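PDB 3NCO: endoglucanase FnCel5A, which probably hydrolyses internal beta-1,4-glucosidic bonds in cellulose and related beta-glucans. Local coordinates for residues A111-G116 and P151-E156; F202-P207 and V273-T278; Y244-A249 and E284-S289. All coordinates share one frame; numbering follows the deposited sequence.

Followed from the N terminus, contact 1 comes first: residues 111-116 meet 151-156, closing a loop that holds barrel strand 137-140 and joining the starts of helices 112-130 and 151-168. It is complete before contact 2 opens at 202-207. Contacts 2 and 3 then cross, because 244-249 opens contact 3 before 273-278 closes contact 2, and 284-289 closes contact 3 last. Both use helix 269-285, its middle in contact 2 and its end in contact 3, tying it to strand 198-204 and helix 232-252. Their centres lie about 15 Å apart, and Phe-202 CE2 packs on Phe-288 CE2 at 3.8 Å; contact 1, its centre about 29 and 27 Å from those of contacts 2 and 3, touches neither.

Contact 1: residues A111-G116 and P151-E156; sequences APDKYG and PTKWNE. With PO4 (phosphate ion), chain E.
Asp-113 and Lys-153 meet across the first turns of helices 112-130 and 151-168, neighbours in the outer helical layer of the (beta/alpha)8 barrel. The two helices follow strands 97-101 and 137-140, so the contact lies on the side of the barrel where the strands end.

The electrostatic part is one salt bridge. Lys-153 NZ donates to Asp-113 OD1 at 2.8 Å, and OD1 accepts with its syn lone pair, while OD2 stays 3.6 Å from NZ; the carboxylate is therefore held through one oxygen rather than evenly through two. The side chains cross at about a right angle. A bend at the second torsion of Lys-153 (chi2 -77°) turns the otherwise extended chain across to the carboxylate. Glu-156 OE2 lies 6.1 Å from Asp-113 OD1, and the ammonium of Lys-153, near both, would probably offset some repulsion between these like charges.

Apolar contact is slight: Pro-112 CG approaches Lys-153 CG at 4.5 Å, and the proline also rests on Leu-149. The segments bury 122 Å², and none of the three touching residues is buried, which marks a surface contact.

Anion binding occupies another side of helix 151-168, where a phosphate, probably from the crystallisation liquor, takes hydrogen bonds from two side chains. Thr-152 OG1 donates to phosphate O3 at 2.7 Å, and Asn-155 ND2 donates to phosphate O4 at 3.0 Å with an N-H...O angle of 158°.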
loop_
_atom_site.group_PDB
_atom_site.type_symbol
_atom_site.label_atom_id
_atom_site.label_comp_id
_atom_site.label_asym_id
_atom_site.label_seq_id
_atom_site.Cartn_x
_atom_site.Cartn_y
_atom_site.Cartn_z
ATOM N N ALA A 111 2.321 -16.285 -14.162
ATOM C CA ALA A 111 3.150 -17.500 -14.032
ATOM C C ALA A 111 4.025 -17.417 -12.795
ATOM O O ALA A 111 5.259 -17.235 -12.915
ATOM C CB ALA A 111 3.963 -17.752 -15.271
ATOM N N PRO A 112 3.398 -17.512 -11.605
ATOM C CA PRO A 112 4.200 -17.317 -10.373
ATOM C C PRO A 112 5.274 -18.392 -10.181
ATOM O O PRO A 112 6.294 -18.099 -9.525
ATOM C CB PRO A 112 3.151 -17.399 -9.239
ATOM C CG PRO A 112 1.984 -18.204 -9.871
ATOM C CD PRO A 112 1.960 -17.710 -11.301
ATOM N N ASP A 113 5.106 -19.588 -10.731
ATOM C CA ASP A 113 6.177 -20.571 -10.565
ATOM C C ASP A 113 7.445 -20.070 -11.256
ATOM O O ASP A 113 8.543 -20.307 -10.766
ATOM C CB ASP A 113 5.790 -21.935 -11.131
ATOM C CG ASP A 113 4.735 -22.622 -10.315
ATOM O OD1 ASP A 113 4.328 -22.119 -9.218
ATOM O OD2 ASP A 113 4.316 -23.709 -10.799
ATOM N N LYS A 114 7.281 -19.357 -12.369
ATOM C CA LYS A 114 8.425 -18.921 -13.148
ATOM C C LYS A 114 8.973 -17.610 -12.602
ATOM O O LYS A 114 10.176 -17.397 -12.558
ATOM C CB LYS A 114 8.083 -18.809 -14.635
ATOM C CG LYS A 114 9.235 -18.209 -15.494
ATOM C CD LYS A 114 8.863 -18.158 -16.969
ATOM C CE LYS A 114 10.017 -17.590 -17.792
ATOM N NZ LYS A 114 9.723 -17.485 -19.272
ATOM N N TYR A 115 8.077 -16.713 -12.206
ATOM C CA TYR A 115 8.488 -15.353 -11.836
ATOM C C TYR A 115 8.608 -15.061 -10.330
ATOM O O TYR A 115 9.140 -14.035 -9.923
ATOM C CB TYR A 115 7.566 -14.324 -12.537
ATOM C CG TYR A 115 7.802 -14.346 -14.027
ATOM C CD1 TYR A 115 8.849 -13.635 -14.588
ATOM C CD2 TYR A 115 6.998 -15.101 -14.874
ATOM C CE1 TYR A 115 9.098 -13.681 -15.987
ATOM C CE2 TYR A 115 7.225 -15.155 -16.249
ATOM C CZ TYR A 115 8.279 -14.431 -16.792
ATOM O OH TYR A 115 8.466 -14.534 -18.182
ATOM N N GLY A 116 8.133 -15.993 -9.506
ATOM C CA GLY A 116 8.392 -15.895 -8.060
ATOM C C GLY A 116 9.886 -15.847 -7.775
ATOM O O GLY A 116 10.316 -15.012 -6.961
ATOM N N PRO A 151 -3.781 -17.592 -3.005
ATOM C CA PRO A 151 -3.385 -17.578 -1.590
ATOM C C PRO A 151 -2.362 -18.676 -1.268
ATOM O O PRO A 151 -1.379 -18.432 -0.576
ATOM C CB PRO A 151 -4.739 -17.803 -0.863
ATOM C CG PRO A 151 -5.734 -17.091 -1.750
ATOM C CD PRO A 151 -5.243 -17.479 -3.176
ATOM N N THR A 152 -2.563 -19.874 -1.799
ATOM C CA THR A 152 -1.591 -20.961 -1.611
ATOM C C THR A 152 -0.202 -20.666 -2.158
ATOM O O THR A 152 0.803 -20.913 -1.480
ATOM C CB THR A 152 -2.187 -22.257 -2.207
ATOM O OG1 THR A 152 -3.407 -22.561 -1.520
ATOM C CG2 THR A 152 -1.216 -23.471 -2.176
ATOM N N LYS A 153 -0.126 -20.176 -3.388
ATOM C CA LYS A 153 1.183 -19.887 -3.994
ATOM C C LYS A 153 1.830 -18.748 -3.249
ATOM O O LYS A 153 3.051 -18.716 -3.071
ATOM C CB LYS A 153 0.978 -19.443 -5.441
ATOM C CG LYS A 153 0.481 -20.566 -6.355
ATOM C CD LYS A 153 1.576 -21.550 -6.771
ATOM C CE LYS A 153 1.139 -22.519 -7.895
ATOM N NZ LYS A 153 2.259 -23.535 -7.883
ATOM N N TRP A 154 1.019 -17.776 -2.840
ATOM C CA TRP A 154 1.582 -16.663 -2.111
ATOM C C TRP A 154 2.104 -17.099 -0.768
ATOM O O TRP A 154 3.147 -16.627 -0.340
ATOM C CB TRP A 154 0.505 -15.617 -1.971
ATOM C CG TRP A 154 0.826 -14.470 -1.145
ATOM C CD1 TRP A 154 0.095 -14.056 -0.078
ATOM C CD2 TRP A 154 1.920 -13.523 -1.307
ATOM N NE1 TRP A 154 0.664 -12.912 0.461
ATOM C CE2 TRP A 154 1.747 -12.538 -0.299
ATOM C CE3 TRP A 154 2.950 -13.368 -2.244
ATOM C CZ2 TRP A 154 2.632 -11.447 -0.139
ATOM C CZ3 TRP A 154 3.827 -12.254 -2.112
ATOM C CH2 TRP A 154 3.668 -11.337 -1.037
ATOM N N ASN A 155 1.400 -17.996 -0.099
ATOM C CA ASN A 155 1.805 -18.437 1.213
ATOM C C ASN A 155 3.142 -19.165 1.071
ATOM O O ASN A 155 3.950 -19.205 2.017
ATOM C CB ASN A 155 0.744 -19.405 1.781
ATOM C CG ASN A 155 -0.398 -18.672 2.417
ATOM O OD1 ASN A 155 -0.216 -17.551 2.834
ATOM N ND2 ASN A 155 -1.563 -19.267 2.460
ATOM N N GLU A 156 3.356 -19.752 -0.106
ATOM C CA GLU A 156 4.608 -20.460 -0.388
ATOM C C GLU A 156 5.756 -19.522 -0.755
ATOM O O GLU A 156 6.924 -19.733 -0.350
ATOM C CB GLU A 156 4.423 -21.531 -1.477
ATOM C CG GLU A 156 3.421 -22.639 -1.017
ATOM C CD GLU A 156 2.866 -23.568 -2.136
ATOM O OE1 GLU A 156 2.262 -24.625 -1.767
ATOM O OE2 GLU A 156 2.973 -23.247 -3.344
HETATM P P PO4 E . -2.573 -23.111 1.829
HETATM O O1 PO4 E . -3.870 -22.317 1.806
HETATM O O2 PO4 E . -2.485 -24.008 3.065
HETATM O O3 PO4 E . -2.608 -23.988 0.577
HETATM O O4 PO4 E . -1.357 -22.177 1.935
#

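Contact 2: residues F202-P207 and V273-T278; sequences FHYYEP and VKWTKT
Trp-275 carries this contact, its indole reaching from helix 269-285 to the segment that leaves strand 198-204. CG stands anti to the backbone N (chi1 -176°), which extends the ring system away from the helix, with its edge toward the carbonyl oxygens of Tyr-204 and Glu-206. The evidence for this edge-on approach is that both oxygens lie close to the indole plane. Trp-275 NE1 donates to Glu-206 O at 2.7 Å; the bond is bent, with an N-H...O angle of 144°, and the donor sits somewhat out of the carbonyl plane. Further round the same edge, Trp-275 CH2 comes to 3.5 Å from Tyr-204 O, a buried oxygen for which the model offers no hydrogen-bond partner.

In the (beta/alpha)8 barrel this joins the C-terminal end of the sixth strand to the helix that follows the seventh, 256-261, bridging two successive beta-alpha units. The peptide bond before Pro-207 is cis, which brings Glu-206 O and Pro-207 CD to the same side of it; both then face the indole nitrogen, and CD lies 3.6 Å from Trp-275 NE1.

Tyr-204 has CG anti to its own N (chi1 -162°), which brings its ring up to the indole. Tyr-204 CD2 touches Trp-275 CZ2 at 3.8 Å, the two side chains meeting obliquely rather than as a stack. Glu-206 N lies over one face of the Tyr-204 ring, 3.9 Å above its plane and over its centre, and the phenol OH is hydrogen-bonded to His-241, which limits the ring's freedom at that end. Trp-275 also meets Trp-228 edge-to-face and rests on Ile-238 of helix 232-252.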
loop_
_atom_site.group_PDB
_atom_site.type_symbol
_atom_site.label_atom_id
_atom_site.label_comp_id
_atom_site.label_asym_id
_atom_site.label_seq_id
_atom_site.Cartn_x
_atom_site.Cartn_y
_atom_site.Cartn_z
ATOM N N PHE A 202 -4.332 -5.065 4.239
ATOM C CA PHE A 202 -5.441 -5.283 3.260
ATOM C C PHE A 202 -5.773 -3.950 2.637
ATOM O O PHE A 202 -5.275 -2.933 3.122
ATOM C CB PHE A 202 -6.699 -5.937 3.876
ATOM C CG PHE A 202 -7.536 -5.008 4.758
ATOM C CD1 PHE A 202 -8.815 -4.621 4.370
ATOM C CD2 PHE A 202 -7.046 -4.576 6.014
ATOM C CE1 PHE A 202 -9.608 -3.777 5.228
ATOM C CE2 PHE A 202 -7.810 -3.738 6.841
ATOM C CZ PHE A 202 -9.070 -3.352 6.445
ATOM N N HIS A 203 -6.475 -3.984 1.520
ATOM C CA HIS A 203 -6.922 -2.779 0.855
ATOM C C HIS A 203 -8.426 -2.736 0.870
ATOM O O HIS A 203 -9.070 -3.789 0.830
ATOM C CB HIS A 203 -6.457 -2.794 -0.576
ATOM C CG HIS A 203 -4.969 -2.774 -0.694
ATOM N ND1 HIS A 203 -4.330 -2.889 -1.898
ATOM C CD2 HIS A 203 -4.014 -2.634 0.249
ATOM C CE1 HIS A 203 -3.021 -2.811 -1.700
ATOM N NE2 HIS A 203 -2.806 -2.658 -0.398
ATOM N N TYR A 204 -8.988 -1.534 0.951
ATOM C CA TYR A 204 -10.420 -1.404 1.116
ATOM C C TYR A 204 -11.025 -0.453 0.101
ATOM O O TYR A 204 -10.730 0.745 0.108
ATOM C CB TYR A 204 -10.833 -0.958 2.528
ATOM C CG TYR A 204 -12.304 -1.259 2.793
ATOM C CD1 TYR A 204 -12.747 -2.569 2.973
ATOM C CD2 TYR A 204 -13.246 -0.216 2.866
ATOM C CE1 TYR A 204 -14.117 -2.816 3.193
ATOM C CE2 TYR A 204 -14.581 -0.442 3.087
ATOM C CZ TYR A 204 -15.008 -1.741 3.255
ATOM O OH TYR A 204 -16.318 -1.992 3.508
ATOM N N TYR A 205 -11.903 -1.016 -0.733
ATOM C CA TYR A 205 -12.619 -0.257 -1.758
ATOM C C TYR A 205 -14.109 -0.641 -1.873
ATOM O O TYR A 205 -14.742 -0.395 -2.907
ATOM C CB TYR A 205 -11.958 -0.541 -3.098
ATOM C CG TYR A 205 -10.578 0.071 -3.211
ATOM C CD1 TYR A 205 -10.423 1.433 -3.405
ATOM C CD2 TYR A 205 -9.401 -0.745 -3.185
ATOM C CE1 TYR A 205 -9.183 2.003 -3.565
ATOM C CE2 TYR A 205 -8.143 -0.167 -3.356
ATOM C CZ TYR A 205 -8.029 1.201 -3.546
ATOM O OH TYR A 205 -6.809 1.792 -3.744
ATOM N N GLU A 206 -14.677 -1.204 -0.808
ATOM C CA GLU A 206 -16.116 -1.510 -0.807
ATOM C C GLU A 206 -16.931 -0.308 -0.421
ATOM O O GLU A 206 -16.505 0.464 0.456
ATOM C CB GLU A 206 -16.411 -2.639 0.162
ATOM C CG GLU A 206 -15.543 -3.872 -0.185
ATOM C CD GLU A 206 -15.696 -4.253 -1.648
ATOM O OE1 GLU A 206 -16.828 -4.259 -2.187
ATOM O OE2 GLU A 206 -14.686 -4.503 -2.326
ATOM N N PRO A 207 -18.115 -0.150 -1.036
ATOM C CA PRO A 207 -18.721 -0.906 -2.159
ATOM C C PRO A 207 -17.949 -0.597 -3.433
ATOM O O PRO A 207 -17.747 0.590 -3.742
ATOM C CB PRO A 207 -20.164 -0.341 -2.231
ATOM C CG PRO A 207 -20.357 0.282 -0.897
ATOM C CD PRO A 207 -19.041 0.863 -0.518
ATOM N N VAL A 273 -16.366 12.223 0.393
ATOM C CA VAL A 273 -15.952 12.819 1.650
ATOM C C VAL A 273 -16.487 11.993 2.834
ATOM O O VAL A 273 -15.712 11.680 3.776
ATOM C CB VAL A 273 -16.451 14.291 1.716
ATOM C CG1 VAL A 273 -16.456 14.796 3.164
ATOM C CG2 VAL A 273 -15.588 15.168 0.836
ATOM N N LYS A 274 -17.781 11.637 2.760
ATOM C CA LYS A 274 -18.411 10.798 3.804
ATOM C C LYS A 274 -17.806 9.380 3.881
ATOM O O LYS A 274 -17.548 8.866 4.983
ATOM C CB LYS A 274 -19.903 10.698 3.581
ATOM C CG LYS A 274 -20.647 11.974 3.929
ATOM C CD LYS A 274 -22.174 11.758 3.796
ATOM C CE LYS A 274 -22.951 13.075 3.816
ATOM N NZ LYS A 274 -22.506 13.955 4.932
ATOM N N TRP A 275 -17.633 8.738 2.722
ATOM C CA TRP A 275 -17.065 7.372 2.679
ATOM C C TRP A 275 -15.647 7.384 3.241
ATOM O O TRP A 275 -15.300 6.548 4.079
ATOM C CB TRP A 275 -17.102 6.825 1.233
ATOM C CG TRP A 275 -16.625 5.397 1.100
ATOM C CD1 TRP A 275 -17.407 4.251 1.147
ATOM C CD2 TRP A 275 -15.275 4.956 0.862
ATOM N NE1 TRP A 275 -16.609 3.136 0.973
ATOM C CE2 TRP A 275 -15.307 3.544 0.803
ATOM C CE3 TRP A 275 -14.041 5.624 0.713
ATOM C CZ2 TRP A 275 -14.147 2.778 0.621
ATOM C CZ3 TRP A 275 -12.878 4.858 0.514
ATOM C CH2 TRP A 275 -12.961 3.454 0.483
ATOM N N THR A 276 -14.845 8.364 2.806
ATOM C CA THR A 276 -13.438 8.384 3.220
ATOM C C THR A 276 -13.311 8.569 4.721
ATOM O O THR A 276 -12.506 7.898 5.389
ATOM C CB THR A 276 -12.663 9.464 2.428
ATOM O OG1 THR A 276 -12.840 9.203 1.028
ATOM C CG2 THR A 276 -11.154 9.441 2.764
ATOM N N LYS A 277 -14.151 9.471 5.253
ATOM C CA LYS A 277 -14.118 9.769 6.670
ATOM C C LYS A 277 -14.526 8.557 7.477
ATOM O O LYS A 277 -13.919 8.269 8.509
ATOM C CB LYS A 277 -15.122 10.903 6.947
ATOM C CG LYS A 277 -15.267 11.307 8.385
ATOM C CD LYS A 277 -16.481 12.227 8.448
ATOM C CE LYS A 277 -16.301 13.382 9.431
ATOM N NZ LYS A 277 -15.576 13.056 10.713
ATOM N N THR A 278 -15.562 7.839 7.012
ATOM C CA THR A 278 -16.088 6.677 7.721
ATOM C C THR A 278 -15.052 5.545 7.735
ATOM O O THR A 278 -14.789 4.941 8.756
ATOM C CB THR A 278 -17.390 6.195 7.052
ATOM O OG1 THR A 278 -18.395 7.203 7.205
ATOM C CG2 THR A 278 -17.903 4.903 7.650
#

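Contact 3: residues Y244-A249 and E284-S289; sequences YVSEWA and EEFGFS
Ser-246 lies against two phenylalanines, Phe-286 and Phe-288, which reach it by different parts of their rings. Phe-288 comes end-on: its CZ points at the backbone of helix 232-252 and lies 3.7 Å from Ser-246 N, which sits near the plane of the ring, at its edge. The same CZ is 4.0 Å from Val-245 CG1, with the two side chains crossing at a slant, so the ring tip is lodged against two successive helical residues. Phe-286 meets the serine obliquely, through CD1, which lies 3.5 Å from both Ser-246 CB and Ser-246 OG. Between the aromatic residues, Phe-286 CB stands 3.7 Å above one face of Phe-288, displaced toward the rim.

Both phenylalanines flank the end of helix 269-285, where Gly-287, with positive phi, is the C-prime residue of a Schellman motif, and its N bonds to Glu-284 O at 2.9 Å. From here the chain runs into strand 289-292, the last of the (beta/alpha)8 barrel, and the side chains of Phe-286 and Phe-288 both point to helix 232-252. Phe-288 also packs on Ile-256 of the adjacent strand, while Phe-286 reaches Phe-242 one helical turn before Ser-246.

If Phe-286 were an alanine, the ring would be gone while CB still covered Phe-288, and a gap would probably open beside Ser-246 and Phe-242.

No direct hydrogen bond joins the segments; a water does so. In Ser-246, OG anti to the backbone N (chi1 167°) places this oxygen 2.9 Å from the water, which donates to Phe-286 O at 2.6 Å.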
loop_
_atom_site.group_PDB
_atom_site.type_symbol
_atom_site.label_atom_id
_atom_site.label_comp_id
_atom_site.label_asym_id
_atom_site.label_seq_id
_atom_site.Cartn_x
_atom_site.Cartn_y
_atom_site.Cartn_z
ATOM N N TYR A 244 -14.219 -8.203 11.016
ATOM C CA TYR A 244 -13.738 -9.483 10.581
ATOM C C TYR A 244 -12.213 -9.492 10.524
ATOM O O TYR A 244 -11.579 -10.453 10.979
ATOM C CB TYR A 244 -14.351 -9.800 9.210
ATOM C CG TYR A 244 -13.968 -11.119 8.607
ATOM C CD1 TYR A 244 -14.519 -12.298 9.089
ATOM C CD2 TYR A 244 -13.131 -11.178 7.485
ATOM C CE1 TYR A 244 -14.210 -13.511 8.522
ATOM C CE2 TYR A 244 -12.785 -12.457 6.908
ATOM C CZ TYR A 244 -13.364 -13.591 7.462
ATOM O OH TYR A 244 -13.127 -14.858 6.953
ATOM N N VAL A 245 -11.610 -8.431 9.960
ATOM C CA VAL A 245 -10.121 -8.391 9.886
ATOM C C VAL A 245 -9.502 -8.275 11.288
ATOM O O VAL A 245 -8.484 -8.938 11.569
ATOM C CB VAL A 245 -9.641 -7.243 9.005
ATOM C CG1 VAL A 245 -8.063 -7.136 8.953
ATOM C CG2 VAL A 245 -10.240 -7.423 7.536
ATOM N N SER A 246 -10.104 -7.438 12.124
ATOM C CA SER A 246 -9.627 -7.248 13.468
ATOM C C SER A 246 -9.683 -8.535 14.268
ATOM O O SER A 246 -8.718 -8.903 14.941
ATOM C CB SER A 246 -10.470 -6.147 14.142
ATOM O OG SER A 246 -10.230 -6.152 15.530
ATOM N N GLU A 247 -10.799 -9.265 14.204
ATOM C CA GLU A 247 -10.827 -10.532 14.952
ATOM C C GLU A 247 -9.742 -11.516 14.467
ATOM O O GLU A 247 -9.068 -12.199 15.281
ATOM C CB GLU A 247 -12.230 -11.171 14.868
ATOM C CG GLU A 247 -13.334 -10.291 15.499
ATOM C CD GLU A 247 -14.760 -10.848 15.310
ATOM O OE1 GLU A 247 -14.969 -11.724 14.418
ATOM O OE2 GLU A 247 -15.683 -10.401 16.044
ATOM N N TRP A 248 -9.564 -11.595 13.155
ATOM C CA TRP A 248 -8.477 -12.440 12.614
ATOM C C TRP A 248 -7.088 -11.999 13.089
ATOM O O TRP A 248 -6.272 -12.836 13.499
ATOM C CB TRP A 248 -8.555 -12.489 11.061
ATOM C CG TRP A 248 -7.492 -13.324 10.451
ATOM C CD1 TRP A 248 -7.562 -14.645 10.145
ATOM C CD2 TRP A 248 -6.168 -12.895 10.078
ATOM N NE1 TRP A 248 -6.366 -15.082 9.612
ATOM C CE2 TRP A 248 -5.490 -14.024 9.546
ATOM C CE3 TRP A 248 -5.489 -11.651 10.125
ATOM C CZ2 TRP A 248 -4.149 -13.956 9.041
ATOM C CZ3 TRP A 248 -4.151 -11.592 9.650
ATOM C CH2 TRP A 248 -3.508 -12.734 9.104
ATOM N N ALA A 249 -6.824 -10.690 13.003
ATOM C CA ALA A 249 -5.512 -10.189 13.401
ATOM C C ALA A 249 -5.223 -10.426 14.904
ATOM O O ALA A 249 -4.058 -10.704 15.285
ATOM C CB ALA A 249 -5.392 -8.742 13.033
ATOM N N GLU A 284 -9.419 3.566 12.529
ATOM C CA GLU A 284 -8.836 4.043 13.788
ATOM C C GLU A 284 -9.412 3.228 14.954
ATOM O O GLU A 284 -8.660 2.840 15.889
ATOM C CB GLU A 284 -9.129 5.544 14.001
ATOM C CG GLU A 284 -8.261 6.444 13.151
ATOM C CD GLU A 284 -8.839 7.877 13.081
ATOM O OE1 GLU A 284 -9.848 8.150 13.796
ATOM O OE2 GLU A 284 -8.295 8.718 12.308
ATOM N N GLU A 285 -10.724 2.956 14.894
ATOM C CA GLU A 285 -11.415 2.278 15.982
ATOM C C GLU A 285 -10.857 0.875 16.202
ATOM O O GLU A 285 -10.767 0.401 17.349
ATOM C CB GLU A 285 -12.929 2.271 15.725
ATOM C CG GLU A 285 -13.752 1.295 16.549
ATOM C CD GLU A 285 -15.139 1.017 15.917
ATOM O OE1 GLU A 285 -15.559 1.806 15.001
ATOM O OE2 GLU A 285 -15.812 0.026 16.366
ATOM N N PHE A 286 -10.447 0.215 15.106
ATOM C CA PHE A 286 -9.847 -1.100 15.243
ATOM C C PHE A 286 -8.330 -1.097 15.383
ATOM O O PHE A 286 -7.710 -2.170 15.384
ATOM C CB PHE A 286 -10.318 -2.034 14.099
ATOM C CG PHE A 286 -11.772 -2.392 14.216
ATOM C CD1 PHE A 286 -12.195 -3.257 15.227
ATOM C CD2 PHE A 286 -12.737 -1.801 13.417
ATOM C CE1 PHE A 286 -13.529 -3.570 15.378
ATOM C CE2 PHE A 286 -14.094 -2.128 13.573
ATOM C CZ PHE A 286 -14.479 -2.971 14.574
ATOM N N GLY A 287 -7.696 0.082 15.495
ATOM C CA GLY A 287 -6.252 0.092 15.721
ATOM C C GLY A 287 -5.437 -0.211 14.472
ATOM O O GLY A 287 -4.259 -0.610 14.540
ATOM N N PHE A 288 -6.058 -0.006 13.308
ATOM C CA PHE A 288 -5.354 -0.187 12.032
ATOM C C PHE A 288 -4.632 1.105 11.642
ATOM O O PHE A 288 -5.202 2.185 11.703
ATOM C CB PHE A 288 -6.320 -0.512 10.886
ATOM C CG PHE A 288 -7.153 -1.754 11.095
ATOM C CD1 PHE A 288 -6.824 -2.703 12.055
ATOM C CD2 PHE A 288 -8.275 -1.992 10.265
ATOM C CE1 PHE A 288 -7.624 -3.824 12.216
ATOM C CE2 PHE A 288 -9.080 -3.146 10.389
ATOM C CZ PHE A 288 -8.724 -4.076 11.377
ATOM N N SER A 289 -3.375 0.999 11.245
ATOM C CA SER A 289 -2.763 2.129 10.565
ATOM C C SER A 289 -3.352 2.214 9.161
ATOM O O SER A 289 -4.103 1.347 8.751
ATOM C CB SER A 289 -1.287 1.968 10.512
ATOM O OG SER A 289 -1.007 0.832 9.728
HETATM O O HOH W 1 -7.751 -4.732 15.957
#